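Local coordinates for protein bifunctional autolysin (Staphylococcus aureus subsp. aureus Mu50, PDB 6FXO) that probably cleaves the glycan strands of bacterial peptidoglycan as an N-acetylglucosaminidase of glycoside hydrolase family 73, the glycosidase part of a bifunctional autolysin, at residues Lys52-Asp57 with Lys61-Arg66; Leu195-Trp200 with Tyr237-Gln242. All blocks are in the same frame, centred on the assembly; numbering follows the deposited sequence.

Contact 1 (Lys52-Asp57 with Lys61-Arg66)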
ATOM      1  N   LYS A  52      11.788  -8.799 -14.156  1.00 53.18           N
ATOM      2  CA  LYS A  52      11.552  -8.849 -15.566  1.00 73.51           C
ATOM      3  C   LYS A  52      10.221  -9.503 -15.839  1.00 78.17           C
ATOM      4  O   LYS A  52       9.541  -9.151 -16.795  1.00 81.55           O
ATOM      5  CB  LYS A  52      12.670  -9.550 -16.366  1.00 89.71           C
ATOM      6  CG  LYS A  52      12.900  -9.089 -17.852  1.00112.54           C
ATOM      7  CD  LYS A  52      11.889  -8.095 -18.575  1.00129.29           C
ATOM      8  CE  LYS A  52      12.318  -7.727 -20.014  1.00134.91           C
ATOM      9  NZ  LYS A  52      11.471  -6.673 -20.724  1.00144.02           N
ATOM     10  N   ARG A  53       9.840 -10.454 -14.988  1.00 76.53           N
ATOM     11  CA  ARG A  53       8.564 -11.094 -15.213  1.00 72.19           C
ATOM     12  C   ARG A  53       7.435 -10.209 -14.690  1.00 64.06           C
ATOM     13  O   ARG A  53       6.439 -10.058 -15.387  1.00 59.51           O
ATOM     14  CB  ARG A  53       8.498 -12.472 -14.534  1.00 73.87           C
ATOM     15  CG  ARG A  53       7.067 -12.939 -14.312  1.00 79.34           C
ATOM     16  CD  ARG A  53       6.954 -13.995 -13.236  1.00 75.21           C
ATOM     17  NE  ARG A  53       5.578 -14.089 -12.743  1.00 84.11           N
ATOM     18  CZ  ARG A  53       5.271 -14.149 -11.448  1.00 76.47           C
ATOM     19  NH1 ARG A  53       6.239 -14.147 -10.526  1.00 46.45           N
ATOM     20  NH2 ARG A  53       4.002 -14.228 -11.071  1.00 66.81           N
ATOM     21  N   LEU A  54       7.590  -9.610 -13.469  1.00 49.74           N
ATOM     22  CA  LEU A  54       6.556  -8.781 -12.961  1.00 43.70           C
ATOM     23  C   LEU A  54       6.299  -7.554 -13.841  1.00 43.60           C
ATOM     24  O   LEU A  54       5.142  -7.190 -13.952  1.00 38.78           O
ATOM     25  CB  LEU A  54       6.914  -8.407 -11.516  1.00 44.53           C
ATOM     26  CG  LEU A  54       7.487  -9.565 -10.692  1.00 45.59           C
ATOM     27  CD1 LEU A  54       8.099  -9.047  -9.405  1.00 48.77           C
ATOM     28  CD2 LEU A  54       6.397 -10.607 -10.415  1.00 46.05           C
ATOM     29  N   ALA A  55       7.337  -6.949 -14.503  1.00 39.09           N
ATOM     30  CA  ALA A  55       7.013  -5.762 -15.342  1.00 38.38           C
ATOM     31  C   ALA A  55       6.091  -6.032 -16.574  1.00 37.58           C
ATOM     32  O   ALA A  55       5.343  -5.166 -16.973  1.00 44.90           O
ATOM     33  CB  ALA A  55       8.292  -5.079 -15.823  1.00 28.77           C
ATOM     34  N   GLN A  56       6.163  -7.209 -17.129  1.00 42.45           N
ATOM     35  CA  GLN A  56       5.362  -7.603 -18.288  1.00 44.60           C
ATOM     36  C   GLN A  56       3.890  -7.855 -18.051  1.00 40.40           C
ATOM     37  O   GLN A  56       3.104  -7.795 -18.971  1.00 38.43           O
ATOM     38  CB  GLN A  56       6.020  -8.738 -19.072  1.00 49.39           C
ATOM     39  CG  GLN A  56       7.490  -8.460 -19.368  1.00 73.30           C
ATOM     40  CD  GLN A  56       7.942  -9.153 -20.621  1.00 98.64           C
ATOM     41  OE1 GLN A  56       8.303  -8.530 -21.625  1.00110.18           O
ATOM     42  NE2 GLN A  56       7.849 -10.466 -20.602  1.00103.31           N
ATOM     43  N   ASP A  57       3.540  -8.172 -16.824  1.00 37.32           N
ATOM     44  CA  ASP A  57       2.180  -8.428 -16.425  1.00 40.34           C
ATOM     45  C   ASP A  57       1.474  -7.125 -16.017  1.00 42.68           C
ATOM     46  O   ASP A  57       1.966  -6.396 -15.144  1.00 46.28           O
ATOM     47  CB  ASP A  57       2.153  -9.398 -15.246  1.00 41.87           C
ATOM     48  CG  ASP A  57       0.778  -9.939 -14.988  1.00 52.32           C
ATOM     49  OD1 ASP A  57       0.000  -9.259 -14.295  1.00 57.48           O
ATOM     50  OD2 ASP A  57       0.476 -11.043 -15.482  1.00 67.20           O
ATOM     51  N   LYS A  61       2.770  -5.274 -12.634  1.00 29.15           N
ATOM     52  CA  LYS A  61       3.633  -4.094 -12.617  1.00 29.61           C
ATOM     53  C   LYS A  61       3.230  -3.068 -11.537  1.00 24.67           C
ATOM     54  O   LYS A  61       4.006  -2.201 -11.253  1.00 21.55           O
ATOM     55  CB  LYS A  61       3.759  -3.378 -13.991  1.00 32.63           C
ATOM     56  CG  LYS A  61       2.436  -2.955 -14.689  1.00 41.88           C
ATOM     57  CD  LYS A  61       2.699  -2.440 -16.146  1.00 54.28           C
ATOM     58  CE  LYS A  61       1.472  -1.902 -16.881  1.00 80.90           C
ATOM     59  NZ  LYS A  61       1.742  -1.445 -18.297  1.00 81.37           N
ATOM     60  N   TYR A  62       2.026  -3.200 -10.901  1.00 21.58           N
ATOM     61  CA  TYR A  62       1.690  -2.212  -9.904  1.00 21.86           C
ATOM     62  C   TYR A  62       2.565  -2.185  -8.680  1.00 26.03           C
ATOM     63  O   TYR A  62       2.462  -1.226  -7.922  1.00 24.11           O
ATOM     64  CB  TYR A  62       0.135  -2.024  -9.706  1.00 28.07           C
ATOM     65  CG  TYR A  62      -0.545  -1.227 -10.822  1.00 22.14           C
ATOM     66  CD1 TYR A  62      -0.750  -1.788 -12.077  1.00 23.94           C
ATOM     67  CD2 TYR A  62      -0.906   0.110 -10.646  1.00 31.10           C
ATOM     68  CE1 TYR A  62      -1.276  -1.053 -13.125  1.00 21.23           C
ATOM     69  CE2 TYR A  62      -1.465   0.881 -11.710  1.00 18.99           C
ATOM     70  CZ  TYR A  62      -1.644   0.286 -12.918  1.00 19.51           C
ATOM     71  OH  TYR A  62      -2.287   0.991 -13.911  1.00 33.90           O
ATOM     72  N   GLN A  63       3.440  -3.254  -8.475  1.00 29.52           N
ATOM     73  CA  GLN A  63       4.323  -3.295  -7.327  1.00 36.41           C
ATOM     74  C   GLN A  63       5.425  -2.257  -7.522  1.00 34.40           C
ATOM     75  O   GLN A  63       6.126  -1.928  -6.584  1.00 32.83           O
ATOM     76  CB  GLN A  63       4.911  -4.697  -7.046  1.00 33.42           C
ATOM     77  CG  GLN A  63       5.824  -5.327  -8.093  1.00 26.01           C
ATOM     78  CD  GLN A  63       5.791  -6.814  -7.776  1.00 34.70           C
ATOM     79  OE1 GLN A  63       6.511  -7.300  -6.810  1.00 19.32           O
ATOM     80  NE2 GLN A  63       4.914  -7.563  -8.588  1.00 16.29           N
ATOM     81  N   PHE A  64       5.607  -1.847  -8.750  1.00 35.92           N
ATOM     82  CA  PHE A  64       6.605  -0.823  -9.110  1.00 37.24           C
ATOM     83  C   PHE A  64       5.984   0.592  -9.184  1.00 37.69           C
ATOM     84  O   PHE A  64       6.686   1.553  -9.487  1.00 37.77           O
ATOM     85  CB  PHE A  64       7.377  -1.152 -10.347  1.00 32.49           C
ATOM     86  CG  PHE A  64       7.859  -2.572 -10.446  1.00 33.49           C
ATOM     87  CD1 PHE A  64       8.824  -3.091  -9.536  1.00 23.72           C
ATOM     88  CD2 PHE A  64       7.344  -3.418 -11.409  1.00 36.23           C
ATOM     89  CE1 PHE A  64       9.195  -4.380  -9.621  1.00 29.19           C
ATOM     90  CE2 PHE A  64       7.750  -4.740 -11.474  1.00 51.13           C
ATOM     91  CZ  PHE A  64       8.671  -5.217 -10.583  1.00 39.91           C
ATOM     92  N   LEU A  65       4.658   0.702  -8.972  1.00 29.48           N
ATOM     93  CA  LEU A  65       4.052   2.028  -9.021  1.00 27.96           C
ATOM     94  C   LEU A  65       4.615   2.873  -7.809  1.00 26.46           C
ATOM     95  O   LEU A  65       4.664   2.357  -6.701  1.00 28.02           O
ATOM     96  CB  LEU A  65       2.490   1.950  -8.891  1.00 24.23           C
ATOM     97  CG  LEU A  65       1.695   3.251  -8.789  1.00 23.57           C
ATOM     98  CD1 LEU A  65       1.459   3.889 -10.248  1.00 14.66           C
ATOM     99  CD2 LEU A  65       0.384   3.091  -7.954  1.00 15.06           C
ATOM    100  N   ARG A  66       4.978   4.143  -8.002  1.00 29.08           N
ATOM    101  CA  ARG A  66       5.459   4.921  -6.874  1.00 28.08           C
ATOM    102  C   ARG A  66       4.320   5.523  -6.039  1.00 29.29           C
ATOM    103  O   ARG A  66       3.519   6.316  -6.492  1.00 32.93           O
ATOM    104  CB  ARG A  66       6.428   6.057  -7.337  1.00 32.55           C
ATOM    105  CG  ARG A  66       7.776   5.625  -7.939  1.00 30.46           C
ATOM    106  CD  ARG A  66       8.930   5.336  -6.927  1.00 40.27           C
ATOM    107  NE  ARG A  66       9.335   6.575  -6.264  1.00 44.73           N
ATOM    108  CZ  ARG A  66      10.425   7.298  -6.535  1.00 43.20           C
ATOM    109  NH1 ARG A  66      11.261   6.913  -7.488  1.00 32.52           N
ATOM    110  NH2 ARG A  66      10.649   8.431  -5.892  1.00 48.63           N
TER
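L54 meets both Q63 and F64, and K61 is a further main contributor. L54 CD1 lies 3.5 Å from Q63 OE1, and L54 CB lies 3.6 Å from Q63 NE2, so the leucine packs on the amide end. Q63 holds CG between its own N and carbonyl carbon (chi1 64°), which sets CG over the centre of one face of the F64 ring. The extended chain beyond carries the amide to L54. The Q63 amide is held by L60 O and N218 OD1, both bonded to NE2. F64 turns its far end to the helix. Its CZ lies 3.8 Å from L54 CB, while A55 N sits at the ring edge, 3.8 Å from CE2. One hydrogen bond closes the turn between the segments: K61 N donates to D57 O at 2.9 Å. The first carbons of the K61 side chain pass D57 O and A55 O, with CG 3.5 Å from D57 O, before the chain leads away. The 3-10 segment 61-64 is thus folded back on the end of helix 51-56. Helices 195-200 and 216-231 pack on L54 and Q63, and strand 237-242 on A55 and F64.

Contact 2 (Leu195-Trp200 with Tyr237-Gln242)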
ATOM      1  N   LEU A 195       5.676  -1.260  -3.816  1.00 28.26           N
ATOM      2  CA  LEU A 195       5.502  -2.517  -3.076  1.00 33.99           C
ATOM      3  C   LEU A 195       6.743  -3.499  -3.223  1.00 28.72           C
ATOM      4  O   LEU A 195       6.938  -4.310  -2.381  1.00 26.58           O
ATOM      5  CB  LEU A 195       4.190  -3.284  -3.453  1.00 32.32           C
ATOM      6  CG  LEU A 195       2.852  -2.460  -3.523  1.00 29.51           C
ATOM      7  CD1 LEU A 195       1.842  -3.124  -4.355  1.00 18.25           C
ATOM      8  CD2 LEU A 195       2.296  -2.135  -2.154  1.00 25.65           C
ATOM      9  N   TYR A 196       7.518  -3.391  -4.270  1.00 24.70           N
ATOM     10  CA  TYR A 196       8.618  -4.259  -4.424  1.00 34.56           C
ATOM     11  C   TYR A 196       9.732  -3.835  -3.393  1.00 45.38           C
ATOM     12  O   TYR A 196      10.298  -4.692  -2.724  1.00 48.15           O
ATOM     13  CB  TYR A 196       9.176  -4.158  -5.848  1.00 34.58           C
ATOM     14  CG  TYR A 196      10.186  -5.217  -6.212  1.00 50.11           C
ATOM     15  CD1 TYR A 196      11.545  -5.057  -5.921  1.00 47.49           C
ATOM     16  CD2 TYR A 196       9.795  -6.384  -6.854  1.00 51.10           C
ATOM     17  CE1 TYR A 196      12.481  -6.046  -6.258  1.00 32.57           C
ATOM     18  CE2 TYR A 196      10.712  -7.365  -7.194  1.00 58.20           C
ATOM     19  CZ  TYR A 196      12.051  -7.190  -6.896  1.00 42.65           C
ATOM     20  OH  TYR A 196      12.928  -8.164  -7.255  1.00 52.39           O
ATOM     21  N   LYS A 197      10.014  -2.527  -3.265  1.00 41.41           N
ATOM     22  CA  LYS A 197      11.017  -2.077  -2.344  1.00 39.23           C
ATOM     23  C   LYS A 197      10.567  -2.440  -0.937  1.00 42.46           C
ATOM     24  O   LYS A 197      11.420  -2.767  -0.095  1.00 49.62           O
ATOM     25  CB  LYS A 197      11.284  -0.566  -2.474  1.00 32.09           C
ATOM     26  CG  LYS A 197      12.084  -0.153  -3.757  1.00 29.04           C
ATOM     27  CD  LYS A 197      11.919   1.384  -4.019  1.00 35.35           C
ATOM     28  CE  LYS A 197      12.832   2.101  -5.039  1.00 48.49           C
ATOM     29  NZ  LYS A 197      12.421   3.541  -5.364  1.00 21.01           N
ATOM     30  N   MET A 198       9.240  -2.414  -0.691  1.00 34.74           N
ATOM     31  CA  MET A 198       8.784  -2.762   0.669  1.00 39.43           C
ATOM     32  C   MET A 198       9.002  -4.224   1.020  1.00 32.22           C
ATOM     33  O   MET A 198       9.195  -4.521   2.193  1.00 30.04           O
ATOM     34  CB  MET A 198       7.326  -2.376   0.965  1.00 37.12           C
ATOM     35  CG  MET A 198       6.994  -0.985   0.626  1.00 36.46           C
ATOM     36  SD  MET A 198       5.246  -0.672   0.844  1.00 36.07           S
ATOM     37  CE  MET A 198       5.186   1.032   0.483  1.00 48.10           C
ATOM     38  N   ARG A 199       8.987  -5.082   0.005  1.00 30.04           N
ATOM     39  CA  ARG A 199       9.178  -6.489   0.184  1.00 35.11           C
ATOM     40  C   ARG A 199      10.615  -6.967   0.166  1.00 41.87           C
ATOM     41  O   ARG A 199      11.007  -7.640   1.117  1.00 38.82           O
ATOM     42  CB  ARG A 199       8.375  -7.343  -0.849  1.00 34.45           C
ATOM     43  CG  ARG A 199       8.566  -8.917  -0.701  1.00 28.90           C
ATOM     44  CD  ARG A 199       8.137  -9.446   0.717  1.00 23.99           C
ATOM     45  NE  ARG A 199       8.411 -10.861   0.896  1.00 33.44           N
ATOM     46  CZ  ARG A 199       9.606 -11.411   0.993  1.00 61.42           C
ATOM     47  NH1 ARG A 199      10.703 -10.643   0.940  1.00 55.43           N
ATOM     48  NH2 ARG A 199       9.723 -12.723   1.121  1.00 71.59           N
ATOM     49  N   TRP A 200      11.351  -6.650  -0.936  1.00 44.16           N
ATOM     50  CA  TRP A 200      12.739  -7.000  -1.169  1.00 53.71           C
ATOM     51  C   TRP A 200      13.809  -5.955  -0.801  1.00 52.78           C
ATOM     52  O   TRP A 200      14.983  -6.310  -0.679  1.00 45.04           O
ATOM     53  CB  TRP A 200      12.820  -7.407  -2.638  1.00 51.10           C
ATOM     54  CG  TRP A 200      11.635  -8.248  -3.028  1.00 55.93           C
ATOM     55  CD1 TRP A 200      10.536  -7.851  -3.722  1.00 53.48           C
ATOM     56  CD2 TRP A 200      11.413  -9.615  -2.672  1.00 52.94           C
ATOM     57  NE1 TRP A 200       9.637  -8.896  -3.818  1.00 41.02           N
ATOM     58  CE2 TRP A 200      10.154  -9.987  -3.190  1.00 49.07           C
ATOM     59  CE3 TRP A 200      12.157 -10.562  -1.968  1.00 40.92           C
ATOM     60  CZ2 TRP A 200       9.622 -11.265  -3.022  1.00 42.18           C
ATOM     61  CZ3 TRP A 200      11.629 -11.831  -1.802  1.00 55.80           C
ATOM     62  CH2 TRP A 200      10.377 -12.170  -2.328  1.00 55.46           C
ATOM     63  N   TYR A 237       3.505   6.641 -12.755  1.00 30.58           N
ATOM     64  CA  TYR A 237       4.880   6.688 -12.290  1.00 33.62           C
ATOM     65  C   TYR A 237       5.319   5.378 -11.771  1.00 30.37           C
ATOM     66  O   TYR A 237       4.792   4.863 -10.743  1.00 22.57           O
ATOM     67  CB  TYR A 237       5.113   7.836 -11.273  1.00 42.76           C
ATOM     68  CG  TYR A 237       4.628   9.188 -11.753  1.00 56.29           C
ATOM     69  CD1 TYR A 237       5.428   9.996 -12.555  1.00 64.29           C
ATOM     70  CD2 TYR A 237       3.369   9.657 -11.413  1.00 63.30           C
ATOM     71  CE1 TYR A 237       4.983  11.228 -13.010  1.00 75.92           C
ATOM     72  CE2 TYR A 237       2.914  10.891 -11.861  1.00 86.72           C
ATOM     73  CZ  TYR A 237       3.723  11.674 -12.659  1.00 95.75           C
ATOM     74  OH  TYR A 237       3.272  12.893 -13.110  1.00 94.10           O
ATOM     75  N   PHE A 238       6.298   4.818 -12.495  1.00 25.43           N
ATOM     76  CA  PHE A 238       6.777   3.502 -12.057  1.00 24.65           C
ATOM     77  C   PHE A 238       8.254   3.467 -11.826  1.00 26.58           C
ATOM     78  O   PHE A 238       8.983   4.310 -12.319  1.00 23.67           O
ATOM     79  CB  PHE A 238       6.284   2.455 -13.086  1.00 30.00           C
ATOM     80  CG  PHE A 238       4.789   2.285 -13.228  1.00 33.70           C
ATOM     81  CD1 PHE A 238       4.030   3.192 -14.013  1.00 37.36           C
ATOM     82  CD2 PHE A 238       4.128   1.200 -12.690  1.00 36.94           C
ATOM     83  CE1 PHE A 238       2.661   2.991 -14.226  1.00 29.17           C
ATOM     84  CE2 PHE A 238       2.753   0.987 -12.912  1.00 35.60           C
ATOM     85  CZ  PHE A 238       2.027   1.890 -13.673  1.00 31.67           C
ATOM     86  N   ASP A 239       8.727   2.430 -11.068  1.00 29.43           N
ATOM     87  CA  ASP A 239      10.164   2.298 -10.737  1.00 31.73           C
ATOM     88  C   ASP A 239      10.497   0.838 -10.629  1.00 28.79           C
ATOM     89  O   ASP A 239      10.116   0.211  -9.656  1.00 24.58           O
ATOM     90  CB  ASP A 239      10.365   2.934  -9.341  1.00 35.02           C
ATOM     91  CG  ASP A 239      11.776   3.263  -8.872  1.00 43.39           C
ATOM     92  OD1 ASP A 239      12.714   2.509  -9.219  1.00 39.10           O
ATOM     93  OD2 ASP A 239      11.923   4.196  -8.050  1.00 36.88           O
ATOM     94  N   ILE A 240      11.217   0.318 -11.618  1.00 26.73           N
ATOM     95  CA  ILE A 240      11.640  -1.034 -11.748  1.00 34.24           C
ATOM     96  C   ILE A 240      13.142  -1.342 -11.532  1.00 38.70           C
ATOM     97  O   ILE A 240      14.009  -0.854 -12.253  1.00 36.14           O
ATOM     98  CB  ILE A 240      11.151  -1.498 -13.158  1.00 38.37           C
ATOM     99  CG1 ILE A 240       9.635  -1.182 -13.356  1.00 41.47           C
ATOM    100  CG2 ILE A 240      11.416  -2.982 -13.383  1.00 34.70           C
ATOM    101  CD1 ILE A 240       9.126  -1.420 -14.800  1.00 35.18           C
ATOM    102  N   PRO A 241      13.453  -2.080 -10.476  1.00 41.75           N
ATOM    103  CA  PRO A 241      14.856  -2.445 -10.211  1.00 44.15           C
ATOM    104  C   PRO A 241      15.390  -3.321 -11.340  1.00 48.88           C
ATOM    105  O   PRO A 241      14.606  -4.128 -11.839  1.00 47.91           O
ATOM    106  CB  PRO A 241      14.779  -3.270  -8.920  1.00 38.55           C
ATOM    107  CG  PRO A 241      13.492  -2.833  -8.257  1.00 46.50           C
ATOM    108  CD  PRO A 241      12.549  -2.578  -9.411  1.00 45.02           C
ATOM    109  N   GLN A 242      16.669  -3.230 -11.747  1.00 60.70           N
ATOM    110  CA  GLN A 242      17.053  -4.133 -12.828  1.00 77.46           C
ATOM    111  C   GLN A 242      18.257  -4.946 -12.393  1.00 86.83           C
ATOM    112  O   GLN A 242      19.147  -4.417 -11.731  1.00 89.15           O
ATOM    113  CB  GLN A 242      17.393  -3.376 -14.123  1.00 87.77           C
ATOM    114  CG  GLN A 242      16.218  -2.724 -14.845  1.00107.62           C
ATOM    115  CD  GLN A 242      16.451  -2.683 -16.340  1.00124.62           C
ATOM    116  OE1 GLN A 242      17.262  -1.905 -16.847  1.00135.03           O
ATOM    117  NE2 GLN A 242      15.688  -3.471 -17.091  1.00134.96           N
TER
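K197 and D239 form the polar half of this contact, and Y196 and P241 form the apolar half. The polar half is a salt bridge between helix 195-200 and strand 237-242. K197 NZ donates to D239 OD2 at 2.8 Å. The lysine is extended beyond CG, which carries its amine across to the strand. There the two side chains cross at about a right angle. NZ comes from above the carboxylate plane, 55° out of it. D239 OD1 is more distant, 4.0 Å from K197 NZ, so one oxygen makes the bond. That same OD2 also pairs with R66 NH1. K197 NZ is also hydrogen-bonded to N193 OD1, just before its own helix.

The apolar half is P241 CG against the Y196 ring. This carbon rests 3.8 Å from Y196 CD1 and 3.9 Å from Y196 CE1, an oblique approach. With chi1 at -169°, the Y196 ring points away from its own backbone N and reaches P241. Within the helix, W200 CD1 lies over the centre of one face of the Y196 ring, 3.3 Å above its plane. The phenol OH is bonded to M49 O and to Y243 OH.

The buried D239 carboxylate therefore faces two cationic groups, K197 and R66. Their charges would be expected to favour its ionised form. The helix and the strand are joined by side chains, through one ion pair and one apolar contact.

Contact 1 precedes contact 2 along the chain; their centres lie about 8 Å apart. They meet directly along 61-66 and 237-242, where F64 O and D239 N (2.7 Å) and R66 N and Y237 O (2.8 Å) probably form hydrogen bonds. The F64 and Y196 rings also pack together, with F64 CE1 3.5 Å from Y196 CD2. Strand 237-242 pairs in parallel with strand 4-9 in a two-stranded sheet. The region thus brings the chain's first and last strands together with helices 51-56 and 195-200. Helix 195-200, part of the glucosaminidase sequence family, is thereby packed against the last strand of the chain.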